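Long-range contacts in octopine dehydrogenase (Pecten maximus, PDB 3C7A), which catalyses the NADH-dependent reductive condensation of L-arginine with pyruvate to D-octopine, and the reverse oxidation with NAD+: residues 31-36 with 96-101; 4-9 with 78-83; 108-113 with 134-139; 122-127 with 384-389. One frame throughout, in Å; residues are numbered along the deposited sequence.

Interaction 1 (31-36 with 96-101); sequences VLTLFA and EGYFQA. With NAD (nicotinamide-adenine-dinucleotide), chain B.
Tyr-98 reaches from helix 95-102 to the chain leaving strand 27-32, where Leu-34 lies against its ring, in the Rossmann-type fold that holds the dinucleotide. Most of the contact is apolar. Leu-34 CD1 sits over one face of the Tyr-98 ring, 4.1 Å from the ring centroid and 25° off the normal, a CH-pi contact. The two side chains run past each other in opposite directions, and the same Leu-34 CD1 also meets Ala-101 CB, further along the helix, at 4.2 Å. Leu-32 adds CD2 at 4.3 Å from Tyr-98 CD1. With CG anti to its carbonyl carbon (chi1 -72°), Tyr-98 carries its hydroxyl to the backbone of Thr-33 and Leu-34. The polar part is slight: Leu-34 N donates a weak bond to Tyr-98 OH at 3.5 Å, with 152° at the hydrogen. Replacing Tyr-98 by an alanine would probably deprive Leu-34 CD1 of its aromatic surface and Leu-34 N of this weak acceptor, opening a gap between helix and loop. The cofactor is reached in two ways: indirectly, through Thr-33 OG1, hydrogen-bonded to Glu-38, which also binds NAD; and directly, through Phe-35, part of the NADH site, which turns away from the helix. Its ring lies over the adenine, with Phe-35 CD1 3.5 Å from NAD C2A.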
loop_
_atom_site.group_PDB
_atom_site.type_symbol
_atom_site.label_atom_id
_atom_site.label_comp_id
_atom_site.label_asym_id
_atom_site.label_seq_id
_atom_site.Cartn_x
_atom_site.Cartn_y
_atom_site.Cartn_z
ATOM N N VAL A 31 18.718 4.286 10.559
ATOM C CA VAL A 31 18.005 3.099 10.064
ATOM C C VAL A 31 17.635 2.144 11.209
ATOM O O VAL A 31 18.487 1.792 12.032
ATOM C CB VAL A 31 18.828 2.339 8.974
ATOM C CG1 VAL A 31 18.056 1.137 8.430
ATOM C CG2 VAL A 31 19.215 3.272 7.833
ATOM N N LEU A 32 16.365 1.736 11.249
ATOM C CA LEU A 32 15.855 0.788 12.248
ATOM C C LEU A 32 15.188 -0.429 11.591
ATOM O O LEU A 32 14.328 -0.275 10.718
ATOM C CB LEU A 32 14.863 1.489 13.195
ATOM C CG LEU A 32 14.138 0.680 14.284
ATOM C CD1 LEU A 32 15.059 0.359 15.459
ATOM C CD2 LEU A 32 12.889 1.409 14.775
ATOM N N THR A 33 15.595 -1.628 12.017
ATOM C CA THR A 33 14.968 -2.892 11.583
ATOM C C THR A 33 14.814 -3.886 12.746
ATOM O O THR A 33 15.730 -4.053 13.556
ATOM C CB THR A 33 15.710 -3.559 10.379
ATOM O OG1 THR A 33 15.208 -4.887 10.171
ATOM C CG2 THR A 33 17.221 -3.627 10.611
ATOM N N LEU A 34 13.655 -4.542 12.812
ATOM C CA LEU A 34 13.310 -5.419 13.939
ATOM C C LEU A 34 13.216 -6.915 13.588
ATOM O O LEU A 34 12.708 -7.713 14.387
ATOM C CB LEU A 34 11.999 -4.951 14.598
ATOM C CG LEU A 34 11.877 -3.522 15.147
ATOM C CD1 LEU A 34 10.417 -3.181 15.435
ATOM C CD2 LEU A 34 12.737 -3.305 16.390
ATOM N N PHE A 35 13.710 -7.293 12.410
ATOM C CA PHE A 35 13.666 -8.690 11.956
ATOM C C PHE A 35 14.891 -9.475 12.443
ATOM O O PHE A 35 15.932 -9.500 11.781
ATOM C CB PHE A 35 13.518 -8.750 10.425
ATOM C CG PHE A 35 13.354 -10.148 9.865
ATOM C CD1 PHE A 35 12.534 -11.087 10.492
ATOM C CD2 PHE A 35 13.999 -10.510 8.685
ATOM C CE1 PHE A 35 12.382 -12.371 9.967
ATOM C CE2 PHE A 35 13.849 -11.787 8.148
ATOM C CZ PHE A 35 13.039 -12.722 8.791
ATOM N N ALA A 36 14.744 -10.115 13.606
ATOM C CA ALA A 36 15.838 -10.834 14.280
ATOM C C ALA A 36 17.096 -9.962 14.428
ATOM O O ALA A 36 17.019 -8.865 14.986
ATOM C CB ALA A 36 16.147 -12.167 13.574
ATOM N N GLU A 96 2.442 -3.392 12.602
ATOM C CA GLU A 96 2.079 -3.486 14.029
ATOM C C GLU A 96 3.293 -3.416 14.964
ATOM O O GLU A 96 3.246 -2.750 16.002
ATOM C CB GLU A 96 1.266 -4.762 14.306
ATOM C CG GLU A 96 0.670 -4.843 15.719
ATOM C CD GLU A 96 -0.002 -6.178 16.026
ATOM O OE1 GLU A 96 0.605 -7.241 15.774
ATOM O OE2 GLU A 96 -1.140 -6.165 16.538
ATOM N N GLY A 97 4.370 -4.104 14.585
ATOM C CA GLY A 97 5.604 -4.143 15.374
ATOM C C GLY A 97 6.306 -2.804 15.533
ATOM O O GLY A 97 6.847 -2.509 16.601
ATOM N N TYR A 98 6.297 -1.995 14.473
ATOM C CA TYR A 98 6.949 -0.681 14.490
ATOM C C TYR A 98 6.190 0.378 15.302
ATOM O O TYR A 98 6.815 1.205 15.971
ATOM C CB TYR A 98 7.246 -0.185 13.065
ATOM C CG TYR A 98 8.382 -0.933 12.390
ATOM C CD1 TYR A 98 9.714 -0.649 12.703
ATOM C CD2 TYR A 98 8.126 -1.928 11.447
ATOM C CE1 TYR A 98 10.762 -1.337 12.092
ATOM C CE2 TYR A 98 9.167 -2.623 10.829
ATOM C CZ TYR A 98 10.480 -2.322 11.156
ATOM O OH TYR A 98 11.511 -3.006 10.550
ATOM N N PHE A 99 4.857 0.347 15.244
ATOM C CA PHE A 99 4.015 1.254 16.043
ATOM C C PHE A 99 4.172 1.028 17.555
ATOM O O PHE A 99 4.218 1.990 18.329
ATOM C CB PHE A 99 2.532 1.143 15.648
ATOM C CG PHE A 99 2.173 1.849 14.356
ATOM C CD1 PHE A 99 2.527 3.180 14.141
ATOM C CD2 PHE A 99 1.442 1.188 13.372
ATOM C CE1 PHE A 99 2.184 3.833 12.953
ATOM C CE2 PHE A 99 1.090 1.831 12.181
ATOM C CZ PHE A 99 1.463 3.158 11.972
ATOM N N GLN A 100 4.252 -0.239 17.965
ATOM C CA GLN A 100 4.440 -0.604 19.375
ATOM C C GLN A 100 5.801 -0.162 19.930
ATOM O O GLN A 100 5.894 0.278 21.078
ATOM C CB GLN A 100 4.252 -2.114 19.580
ATOM C CG GLN A 100 2.795 -2.588 19.543
ATOM C CD GLN A 100 2.645 -4.108 19.591
ATOM O OE1 GLN A 100 1.608 -4.624 20.012
ATOM N NE2 GLN A 100 3.675 -4.829 19.156
ATOM N N ALA A 101 6.843 -0.276 19.107
ATOM C CA ALA A 101 8.213 0.045 19.522
ATOM C C ALA A 101 8.494 1.548 19.664
ATOM O O ALA A 101 9.272 1.955 20.531
ATOM C CB ALA A 101 9.220 -0.597 18.574
HETATM P PA NAD B . 10.590 -6.576 0.435
HETATM O O1A NAD B . 10.002 -7.903 0.148
HETATM O O2A NAD B . 11.875 -6.404 -0.280
HETATM O O5B NAD B . 10.791 -6.393 2.029
HETATM C C5B NAD B . 11.483 -7.348 2.812
HETATM C C4B NAD B . 11.750 -6.786 4.207
HETATM O O4B NAD B . 10.588 -6.883 5.015
HETATM C C3B NAD B . 12.843 -7.539 4.955
HETATM O O3B NAD B . 14.116 -6.963 4.770
HETATM C C2B NAD B . 12.403 -7.475 6.405
HETATM O O2B NAD B . 12.953 -6.356 7.063
HETATM C C1B NAD B . 10.891 -7.330 6.326
HETATM N N9A NAD B . 10.290 -8.654 6.592
HETATM C C8A NAD B . 10.026 -9.628 5.658
HETATM N N7A NAD B . 9.492 -10.700 6.283
HETATM C C5A NAD B . 9.409 -10.431 7.604
HETATM C C6A NAD B . 8.939 -11.181 8.679
HETATM N N6A NAD B . 8.707 -12.482 8.515
HETATM N N1A NAD B . 8.976 -10.639 9.954
HETATM C C2A NAD B . 9.475 -9.363 10.152
HETATM N N3A NAD B . 9.941 -8.628 9.074
HETATM C C4A NAD B . 9.909 -9.149 7.817
HETATM O O3 NAD B . 9.517 -5.431 0.032
HETATM P PN NAD B . 9.851 -4.234 -1.001
HETATM O O1N NAD B . 10.252 -4.834 -2.293
HETATM O O2N NAD B . 10.751 -3.262 -0.336
HETATM O O5D NAD B . 8.424 -3.521 -1.248
HETATM C C5D NAD B . 7.644 -2.961 -0.210
HETATM C C4D NAD B . 6.196 -2.793 -0.679
HETATM O O4D NAD B . 6.130 -2.040 -1.883
HETATM C C3D NAD B . 5.532 -4.138 -0.951
HETATM O O3D NAD B . 4.255 -4.154 -0.354
HETATM C C2D NAD B . 5.429 -4.211 -2.465
HETATM O O2D NAD B . 4.266 -4.894 -2.874
HETATM C C1D NAD B . 5.416 -2.745 -2.888
HETATM N N1N NAD B . 5.985 -2.510 -4.238
HETATM C C2N NAD B . 7.240 -2.958 -4.581
HETATM C C3N NAD B . 7.757 -2.720 -5.859
HETATM C C7N NAD B . 9.211 -2.990 -6.149
HETATM O O7N NAD B . 9.669 -2.847 -7.393
HETATM N N7N NAD B . 10.073 -3.391 -5.106
HETATM C C4N NAD B . 6.982 -2.020 -6.789
HETATM C C5N NAD B . 5.712 -1.565 -6.435
HETATM C C6N NAD B . 5.229 -1.817 -5.151
#

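Interaction 2 (4-9 with 78-83); sequences KVCVCG and IAISGA
Cys-6, on strand 3-8 of the Rossmann-type sheet, packs against the last turn of helix 76-80 and the type II beta turn that follows it, Ile-80 to Ala-83. Its SG stands anti to the backbone N (chi1 177°), which sets the sulfur near two side chains, Ile-80 CD1 at 3.9 Å and Ala-79 CB at 4.2 Å from Cys-6 SG. Ile-80 arrives there by its longer branch. CG1 lies anti to the carbonyl carbon, and a second bend (chi2 -71°) brings CD1 nearer the strand. Cys-6 CB meanwhile lies 3.8 Å from Ala-79 O, an oxygen that accepts a hydrogen bond from Arg-30 on the adjoining strand 27-32. At the turn, Gly-82 has a positive phi (87°), and a side chain on this backbone would jam against the preceding carbonyl oxygen. The turn is closed by Ala-83 N bonding to Ile-80 O at 3.2 Å. Lys-4 passes along it with its chain extended beyond CG, and its methylene CD lies 3.8 Å from Gly-82 O.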
loop_
_atom_site.group_PDB
_atom_site.type_symbol
_atom_site.label_atom_id
_atom_site.label_comp_id
_atom_site.label_asym_id
_atom_site.label_seq_id
_atom_site.Cartn_x
_atom_site.Cartn_y
_atom_site.Cartn_z
ATOM N N LYS A 4 16.271 15.666 10.784
ATOM C CA LYS A 4 16.556 14.293 11.217
ATOM C C LYS A 4 15.475 13.300 10.770
ATOM O O LYS A 4 14.286 13.506 11.036
ATOM C CB LYS A 4 16.758 14.248 12.737
ATOM C CG LYS A 4 17.989 15.022 13.206
ATOM C CD LYS A 4 17.950 15.339 14.689
ATOM C CE LYS A 4 19.137 16.211 15.079
ATOM N NZ LYS A 4 19.149 16.552 16.529
ATOM N N VAL A 5 15.905 12.228 10.097
ATOM C CA VAL A 5 14.999 11.265 9.443
ATOM C C VAL A 5 15.288 9.808 9.852
ATOM O O VAL A 5 16.438 9.363 9.807
ATOM C CB VAL A 5 15.083 11.385 7.883
ATOM C CG1 VAL A 5 14.104 10.433 7.193
ATOM C CG2 VAL A 5 14.838 12.822 7.420
ATOM N N CYS A 6 14.240 9.076 10.239
ATOM C CA CYS A 6 14.339 7.637 10.542
ATOM C C CYS A 6 13.597 6.776 9.509
ATOM O O CYS A 6 12.402 6.977 9.265
ATOM C CB CYS A 6 13.823 7.337 11.960
ATOM S SG CYS A 6 13.800 5.569 12.443
ATOM N N VAL A 7 14.316 5.822 8.914
ATOM C CA VAL A 7 13.754 4.875 7.939
ATOM C C VAL A 7 13.552 3.493 8.584
ATOM O O VAL A 7 14.480 2.946 9.185
ATOM C CB VAL A 7 14.663 4.736 6.677
ATOM C CG1 VAL A 7 14.045 3.790 5.650
ATOM C CG2 VAL A 7 14.945 6.099 6.045
ATOM N N CYS A 8 12.345 2.939 8.450
ATOM C CA CYS A 8 12.003 1.634 9.037
ATOM C C CYS A 8 11.926 0.521 7.977
ATOM O O CYS A 8 11.106 0.592 7.054
ATOM C CB CYS A 8 10.676 1.720 9.814
ATOM S SG CYS A 8 10.616 2.934 11.183
ATOM N N GLY A 9 12.778 -0.499 8.116
ATOM C CA GLY A 9 12.802 -1.651 7.195
ATOM C C GLY A 9 14.175 -2.037 6.654
ATOM O O GLY A 9 15.173 -1.375 6.950
ATOM N N ILE A 78 17.598 4.896 20.456
ATOM C CA ILE A 78 18.600 5.622 19.670
ATOM C C ILE A 78 18.010 6.179 18.363
ATOM O O ILE A 78 18.282 7.324 17.989
ATOM C CB ILE A 78 19.844 4.732 19.375
ATOM C CG1 ILE A 78 20.535 4.325 20.685
ATOM C CG2 ILE A 78 20.832 5.446 18.439
ATOM C CD1 ILE A 78 21.529 3.183 20.548
ATOM N N ALA A 79 17.194 5.369 17.688
ATOM C CA ALA A 79 16.685 5.695 16.350
ATOM C C ALA A 79 15.554 6.733 16.307
ATOM O O ALA A 79 15.519 7.571 15.400
ATOM C CB ALA A 79 16.263 4.420 15.621
ATOM N N ILE A 80 14.639 6.670 17.275
ATOM C CA ILE A 80 13.416 7.489 17.261
ATOM C C ILE A 80 13.539 8.835 17.999
ATOM O O ILE A 80 12.899 9.817 17.604
ATOM C CB ILE A 80 12.179 6.686 17.794
ATOM C CG1 ILE A 80 11.914 5.432 16.939
ATOM C CG2 ILE A 80 10.920 7.568 17.895
ATOM C CD1 ILE A 80 11.369 5.694 15.526
ATOM N N SER A 81 14.349 8.880 19.056
ATOM C CA SER A 81 14.469 10.084 19.897
ATOM C C SER A 81 14.993 11.311 19.144
ATOM O O SER A 81 16.116 11.305 18.631
ATOM C CB SER A 81 15.331 9.811 21.137
ATOM O OG SER A 81 14.698 8.890 22.008
ATOM N N GLY A 82 14.163 12.352 19.079
ATOM C CA GLY A 82 14.529 13.619 18.434
ATOM C C GLY A 82 14.267 13.721 16.937
ATOM O O GLY A 82 14.620 14.723 16.310
ATOM N N ALA A 83 13.640 12.694 16.363
ATOM C CA ALA A 83 13.388 12.639 14.917
ATOM C C ALA A 83 12.252 13.563 14.463
ATOM O O ALA A 83 11.222 13.672 15.133
ATOM C CB ALA A 83 13.115 11.202 14.481
#

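Interaction 3 (108-113 with 134-139); sequences DSALIV and AAVSMM. With EDO (1,2-ethanediol), chain D.
Ile-112 bonds to its neighbour strand through both its backbone polar groups: its N donates to Ser-137 O at 3.2 Å, and its O accepts from Met-139 N at 3.0 Å. The second bond comes in nearly along the C=O axis, whereas in the first the donor is tilted 26° from the carbonyl plane. A CA-H...O contact from Val-113 CA to Met-139 O, 3.5 Å, extends the pairing. Side chains add to it on both faces of the sheet. Ile-112 CD1 meets Val-136 CG2 at 4.0 Å, the two side chains crossing obliquely; on the other face Leu-111 CD1, placed with its CG anti to the backbone N (chi1 174°), rests 3.9 Å from Ser-137 CB. This is the parallel pair of a beta-alpha-beta unit, strands 111-114 and 137-141 joined through helix 121-129, their short segments 24° apart in direction. Further out, strand 85-88 pairs with the far side of 111-114, through Leu-111 and Val-113. Before the strands begin, Val-136 CG1 comes 3.6 Å from Asp-108 O, and Ala-135 CB lies 4.1 Å from the same oxygen. The Asp-108 carboxylate has its salt bridge with Lys-132 through OD1.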
loop_
_atom_site.group_PDB
_atom_site.type_symbol
_atom_site.label_atom_id
_atom_site.label_comp_id
_atom_site.label_asym_id
_atom_site.label_seq_id
_atom_site.Cartn_x
_atom_site.Cartn_y
_atom_site.Cartn_z
ATOM N N ASP A 108 5.876 15.238 20.035
ATOM C CA ASP A 108 4.608 15.858 19.618
ATOM C C ASP A 108 4.591 16.395 18.177
ATOM O O ASP A 108 3.570 16.296 17.491
ATOM C CB ASP A 108 4.207 16.982 20.590
ATOM C CG ASP A 108 3.508 16.469 21.854
ATOM O OD1 ASP A 108 3.391 15.239 22.048
ATOM O OD2 ASP A 108 3.070 17.316 22.666
ATOM N N SER A 109 5.716 16.951 17.724
ATOM C CA SER A 109 5.783 17.614 16.414
ATOM C C SER A 109 6.235 16.718 15.245
ATOM O O SER A 109 6.639 17.224 14.193
ATOM C CB SER A 109 6.664 18.870 16.497
ATOM O OG SER A 109 8.037 18.536 16.642
ATOM N N ALA A 110 6.146 15.400 15.416
ATOM C CA ALA A 110 6.607 14.448 14.396
ATOM C C ALA A 110 5.621 14.246 13.235
ATOM O O ALA A 110 4.404 14.362 13.413
ATOM C CB ALA A 110 6.951 13.109 15.041
ATOM N N LEU A 111 6.166 13.942 12.056
ATOM C CA LEU A 111 5.382 13.593 10.865
ATOM C C LEU A 111 5.587 12.115 10.500
ATOM O O LEU A 111 6.705 11.697 10.188
ATOM C CB LEU A 111 5.766 14.502 9.685
ATOM C CG LEU A 111 5.190 14.245 8.282
ATOM C CD1 LEU A 111 3.706 14.606 8.193
ATOM C CD2 LEU A 111 5.983 15.003 7.226
ATOM N N ILE A 112 4.501 11.341 10.539
ATOM C CA ILE A 112 4.538 9.890 10.287
ATOM C C ILE A 112 4.004 9.551 8.882
ATOM O O ILE A 112 2.881 9.929 8.537
ATOM C CB ILE A 112 3.754 9.108 11.385
ATOM C CG1 ILE A 112 4.256 9.504 12.784
ATOM C CG2 ILE A 112 3.857 7.591 11.165
ATOM C CD1 ILE A 112 3.392 9.016 13.941
ATOM N N VAL A 113 4.812 8.834 8.094
ATOM C CA VAL A 113 4.543 8.590 6.661
ATOM C C VAL A 113 4.491 7.095 6.283
ATOM O O VAL A 113 5.349 6.312 6.703
ATOM C CB VAL A 113 5.612 9.293 5.755
ATOM C CG1 VAL A 113 5.220 9.224 4.277
ATOM C CG2 VAL A 113 5.835 10.746 6.175
ATOM N N ALA A 134 -3.454 12.502 18.334
ATOM C CA ALA A 134 -4.153 13.760 18.054
ATOM C C ALA A 134 -3.202 14.961 17.945
ATOM O O ALA A 134 -3.611 16.049 17.527
ATOM C CB ALA A 134 -5.233 14.017 19.105
ATOM N N ALA A 135 -1.938 14.755 18.318
ATOM C CA ALA A 135 -0.918 15.804 18.255
ATOM C C ALA A 135 -0.089 15.763 16.963
ATOM O O ALA A 135 0.204 16.811 16.381
ATOM C CB ALA A 135 -0.007 15.740 19.484
ATOM N N VAL A 136 0.281 14.557 16.524
ATOM C CA VAL A 136 1.086 14.357 15.302
ATOM C C VAL A 136 0.254 14.454 14.007
ATOM O O VAL A 136 -0.965 14.638 14.063
ATOM C CB VAL A 136 1.859 12.998 15.332
ATOM C CG1 VAL A 136 2.814 12.939 16.520
ATOM C CG2 VAL A 136 0.893 11.809 15.358
ATOM N N SER A 137 0.925 14.335 12.856
ATOM C CA SER A 137 0.272 14.285 11.534
ATOM C C SER A 137 0.474 12.926 10.842
ATOM O O SER A 137 1.487 12.259 11.068
ATOM C CB SER A 137 0.791 15.410 10.630
ATOM O OG SER A 137 0.403 16.690 11.103
ATOM N N MET A 138 -0.485 12.532 9.994
ATOM C CA MET A 138 -0.447 11.238 9.282
ATOM C C MET A 138 -0.558 11.402 7.745
ATOM O O MET A 138 -1.531 11.978 7.249
ATOM C CB MET A 138 -1.546 10.292 9.820
ATOM C CG MET A 138 -1.389 9.876 11.299
ATOM S SD MET A 138 -2.759 8.914 12.023
ATOM C CE MET A 138 -3.971 10.199 12.339
ATOM N N MET A 139 0.434 10.880 7.011
ATOM C CA MET A 139 0.567 11.056 5.544
ATOM C C MET A 139 0.613 9.703 4.799
ATOM O O MET A 139 1.410 8.835 5.158
ATOM C CB MET A 139 1.838 11.877 5.245
ATOM C CG MET A 139 1.960 12.461 3.830
ATOM S SD MET A 139 3.496 13.401 3.580
ATOM C CE MET A 139 3.222 14.107 1.956
HETATM C C1 EDO D . 7.287 14.370 23.725
HETATM O O1 EDO D . 7.846 13.962 24.979
HETATM C C2 EDO D . 6.581 15.711 23.887
HETATM O O2 EDO D . 7.117 16.648 22.947
#

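Interaction 4 (122-127 with 384-389); sequences EFQCRD and QRYGFN
Asp-127 OD1 accepts a hydrogen bond from a water at 2.8 Å, and that water donates also to Tyr-386 O at 3.0 Å; a second water joins the same two oxygens more weakly. The water-mediated link ties helix 121-129, in the dinucleotide-binding part of the protein, to the loop before helix 391-396. Asp-127 has CG anti to its backbone N (chi1 -176°), which lays the carboxylate against the Tyr-386 ring: Asp-127 CG is 3.6 Å from Tyr-386 CD1. The two side chains cross at about a right angle, with carboxylate and ring planes 45° apart. Phe-123 CB touches the other delta carbon, Tyr-386 CD2, at 4.1 Å. At the far end of the ring, Gln-124 CB lies 3.9 Å from Tyr-386 OH, and a further water, at the ring edge and in its plane, bridges that hydroxyl and Gln-124 NE2, NE2 donating to the water. Gln-124 OE1 is held separately by Arg-381. Phe-388 brings its ring edge to Phe-123 O, with CE2 at 4.1 Å, and has a cation-pi contact with Lys-399. A leucine in place of Tyr-386 would probably leave Gln-124 without its water-linked hydroxyl partner and Asp-127 without the ring beside it. Direct contact is thus by van der Waals packing, while the polar groups of the two segments meet through water.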
loop_
_atom_site.group_PDB
_atom_site.type_symbol
_atom_site.label_atom_id
_atom_site.label_comp_id
_atom_site.label_asym_id
_atom_site.label_seq_id
_atom_site.Cartn_x
_atom_site.Cartn_y
_atom_site.Cartn_z
ATOM N N GLU A 122 -4.509 4.420 9.125
ATOM C CA GLU A 122 -4.874 5.447 10.111
ATOM C C GLU A 122 -5.588 4.894 11.352
ATOM O O GLU A 122 -5.356 5.377 12.466
ATOM C CB GLU A 122 -5.721 6.555 9.463
ATOM C CG GLU A 122 -5.006 7.373 8.376
ATOM C CD GLU A 122 -5.154 6.788 6.971
ATOM O OE1 GLU A 122 -5.692 5.668 6.826
ATOM O OE2 GLU A 122 -4.732 7.460 6.003
ATOM N N PHE A 123 -6.453 3.895 11.159
ATOM C CA PHE A 123 -7.172 3.258 12.276
ATOM C C PHE A 123 -6.215 2.566 13.254
ATOM O O PHE A 123 -6.405 2.639 14.475
ATOM C CB PHE A 123 -8.222 2.246 11.780
ATOM C CG PHE A 123 -9.229 2.810 10.798
ATOM C CD1 PHE A 123 -9.809 4.064 10.995
ATOM C CD2 PHE A 123 -9.623 2.059 9.690
ATOM C CE1 PHE A 123 -10.743 4.574 10.086
ATOM C CE2 PHE A 123 -10.559 2.557 8.778
ATOM C CZ PHE A 123 -11.120 3.819 8.977
ATOM N N GLN A 124 -5.195 1.903 12.706
ATOM C CA GLN A 124 -4.189 1.169 13.487
ATOM C C GLN A 124 -3.305 2.101 14.329
ATOM O O GLN A 124 -3.021 1.806 15.494
ATOM C CB GLN A 124 -3.330 0.297 12.555
ATOM C CG GLN A 124 -2.337 -0.636 13.260
ATOM C CD GLN A 124 -1.577 -1.542 12.294
ATOM O OE1 GLN A 124 -1.015 -1.084 11.296
ATOM N NE2 GLN A 124 -1.552 -2.837 12.597
ATOM N N CYS A 125 -2.881 3.215 13.729
ATOM C CA CYS A 125 -2.056 4.227 14.404
ATOM C C CYS A 125 -2.772 4.851 15.609
ATOM O O CYS A 125 -2.162 5.054 16.664
ATOM C CB CYS A 125 -1.632 5.316 13.407
ATOM S SG CYS A 125 -0.436 6.541 14.028
ATOM N N ARG A 126 -4.065 5.140 15.445
ATOM C CA ARG A 126 -4.890 5.730 16.506
ATOM C C ARG A 126 -5.042 4.807 17.723
ATOM O O ARG A 126 -4.987 5.268 18.867
ATOM C CB ARG A 126 -6.271 6.123 15.960
ATOM C CG ARG A 126 -6.299 7.435 15.171
ATOM C CD ARG A 126 -7.622 7.614 14.423
ATOM N NE ARG A 126 -7.839 8.997 13.993
ATOM C CZ ARG A 126 -8.772 9.388 13.126
ATOM N NH1 ARG A 126 -9.593 8.506 12.566
ATOM N NH2 ARG A 126 -8.883 10.672 12.808
ATOM N N ASP A 127 -5.224 3.511 17.467
ATOM C CA ASP A 127 -5.418 2.512 18.526
ATOM C C ASP A 127 -4.185 2.328 19.419
ATOM O O ASP A 127 -4.307 2.243 20.644
ATOM C CB ASP A 127 -5.838 1.164 17.919
ATOM C CG ASP A 127 -6.146 0.109 18.976
ATOM O OD1 ASP A 127 -7.223 0.184 19.608
ATOM O OD2 ASP A 127 -5.313 -0.803 19.166
ATOM N N GLN A 384 -14.190 -1.953 12.893
ATOM C CA GLN A 384 -14.922 -2.598 13.995
ATOM C C GLN A 384 -14.024 -3.425 14.922
ATOM O O GLN A 384 -14.372 -3.658 16.083
ATOM C CB GLN A 384 -16.067 -3.470 13.461
ATOM C CG GLN A 384 -17.255 -2.692 12.887
ATOM C CD GLN A 384 -17.063 -2.270 11.433
ATOM O OE1 GLN A 384 -16.043 -2.570 10.805
ATOM N NE2 GLN A 384 -18.054 -1.568 10.891
ATOM N N ARG A 385 -12.877 -3.864 14.403
ATOM C CA ARG A 385 -11.889 -4.619 15.181
ATOM C C ARG A 385 -11.299 -3.778 16.320
ATOM O O ARG A 385 -10.896 -4.321 17.354
ATOM C CB ARG A 385 -10.765 -5.125 14.265
ATOM C CG ARG A 385 -9.772 -6.072 14.930
ATOM C CD ARG A 385 -8.341 -5.594 14.718
ATOM N NE ARG A 385 -7.357 -6.437 15.398
ATOM C CZ ARG A 385 -7.005 -6.320 16.678
ATOM N NH1 ARG A 385 -6.096 -7.142 17.189
ATOM N NH2 ARG A 385 -7.556 -5.392 17.454
ATOM N N TYR A 386 -11.254 -2.461 16.124
ATOM C CA TYR A 386 -10.701 -1.534 17.118
ATOM C C TYR A 386 -11.786 -0.801 17.921
ATOM O O TYR A 386 -11.476 -0.003 18.810
ATOM C CB TYR A 386 -9.767 -0.516 16.448
ATOM C CG TYR A 386 -8.665 -1.116 15.596
ATOM C CD1 TYR A 386 -7.541 -1.704 16.179
ATOM C CD2 TYR A 386 -8.737 -1.075 14.202
ATOM C CE1 TYR A 386 -6.521 -2.251 15.396
ATOM C CE2 TYR A 386 -7.721 -1.617 13.409
ATOM C CZ TYR A 386 -6.619 -2.202 14.014
ATOM O OH TYR A 386 -5.616 -2.736 13.236
ATOM N N GLY A 387 -13.050 -1.067 17.601
ATOM C CA GLY A 387 -14.176 -0.474 18.326
ATOM C C GLY A 387 -14.724 0.827 17.760
ATOM O O GLY A 387 -15.467 1.534 18.444
ATOM N N PHE A 388 -14.354 1.148 16.520
ATOM C CA PHE A 388 -14.925 2.295 15.806
ATOM C C PHE A 388 -16.130 1.820 14.988
ATOM O O PHE A 388 -15.969 1.251 13.904
ATOM C CB PHE A 388 -13.885 2.965 14.892
ATOM C CG PHE A 388 -12.635 3.430 15.604
ATOM C CD1 PHE A 388 -12.691 4.436 16.569
ATOM C CD2 PHE A 388 -11.396 2.880 15.284
ATOM C CE1 PHE A 388 -11.532 4.872 17.219
ATOM C CE2 PHE A 388 -10.231 3.310 15.927
ATOM C CZ PHE A 388 -10.301 4.309 16.897
ATOM N N ASN A 389 -17.330 2.060 15.516
ATOM C CA ASN A 389 -18.559 1.462 14.976
ATOM C C ASN A 389 -19.469 2.402 14.169
ATOM O O ASN A 389 -20.379 1.937 13.476
ATOM C CB ASN A 389 -19.364 0.790 16.103
ATOM C CG ASN A 389 -18.586 -0.310 16.820
ATOM O OD1 ASN A 389 -18.643 -0.423 18.045
ATOM N ND2 ASN A 389 -17.860 -1.128 16.060
HETATM O O HOH W 1 -3.242 -4.130 14.976
HETATM O O HOH W 2 -9.415 1.971 19.782
HETATM O O HOH W 3 -9.634 -1.981 20.906
#

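Overall arrangement
From the N terminus, strand 3-8 opens interaction 2 and strand 27-32 leads into interaction 1 before either closes. Interaction 2 closes at 78-83 and interaction 1 at helix 95-102, so the two loops cross; they also touch, Leu-32 bonding to Val-7 and Gly-9 across neighbouring strands. Interaction 3 follows in series, closing the short loop from 108-113 to 134-139 farther along the same sheet. Helix 121-129, inside that loop, opens interaction 4, which closes only at 384-389 and therefore crosses interaction 3; Met-138 and Cys-125 meet where they touch. Phe-99 and Glu-96 pack on Gln-124, joining interactions 1 and 4. Of the four, interaction 4 is the one that ties the nucleotide-binding part to the C-terminal region.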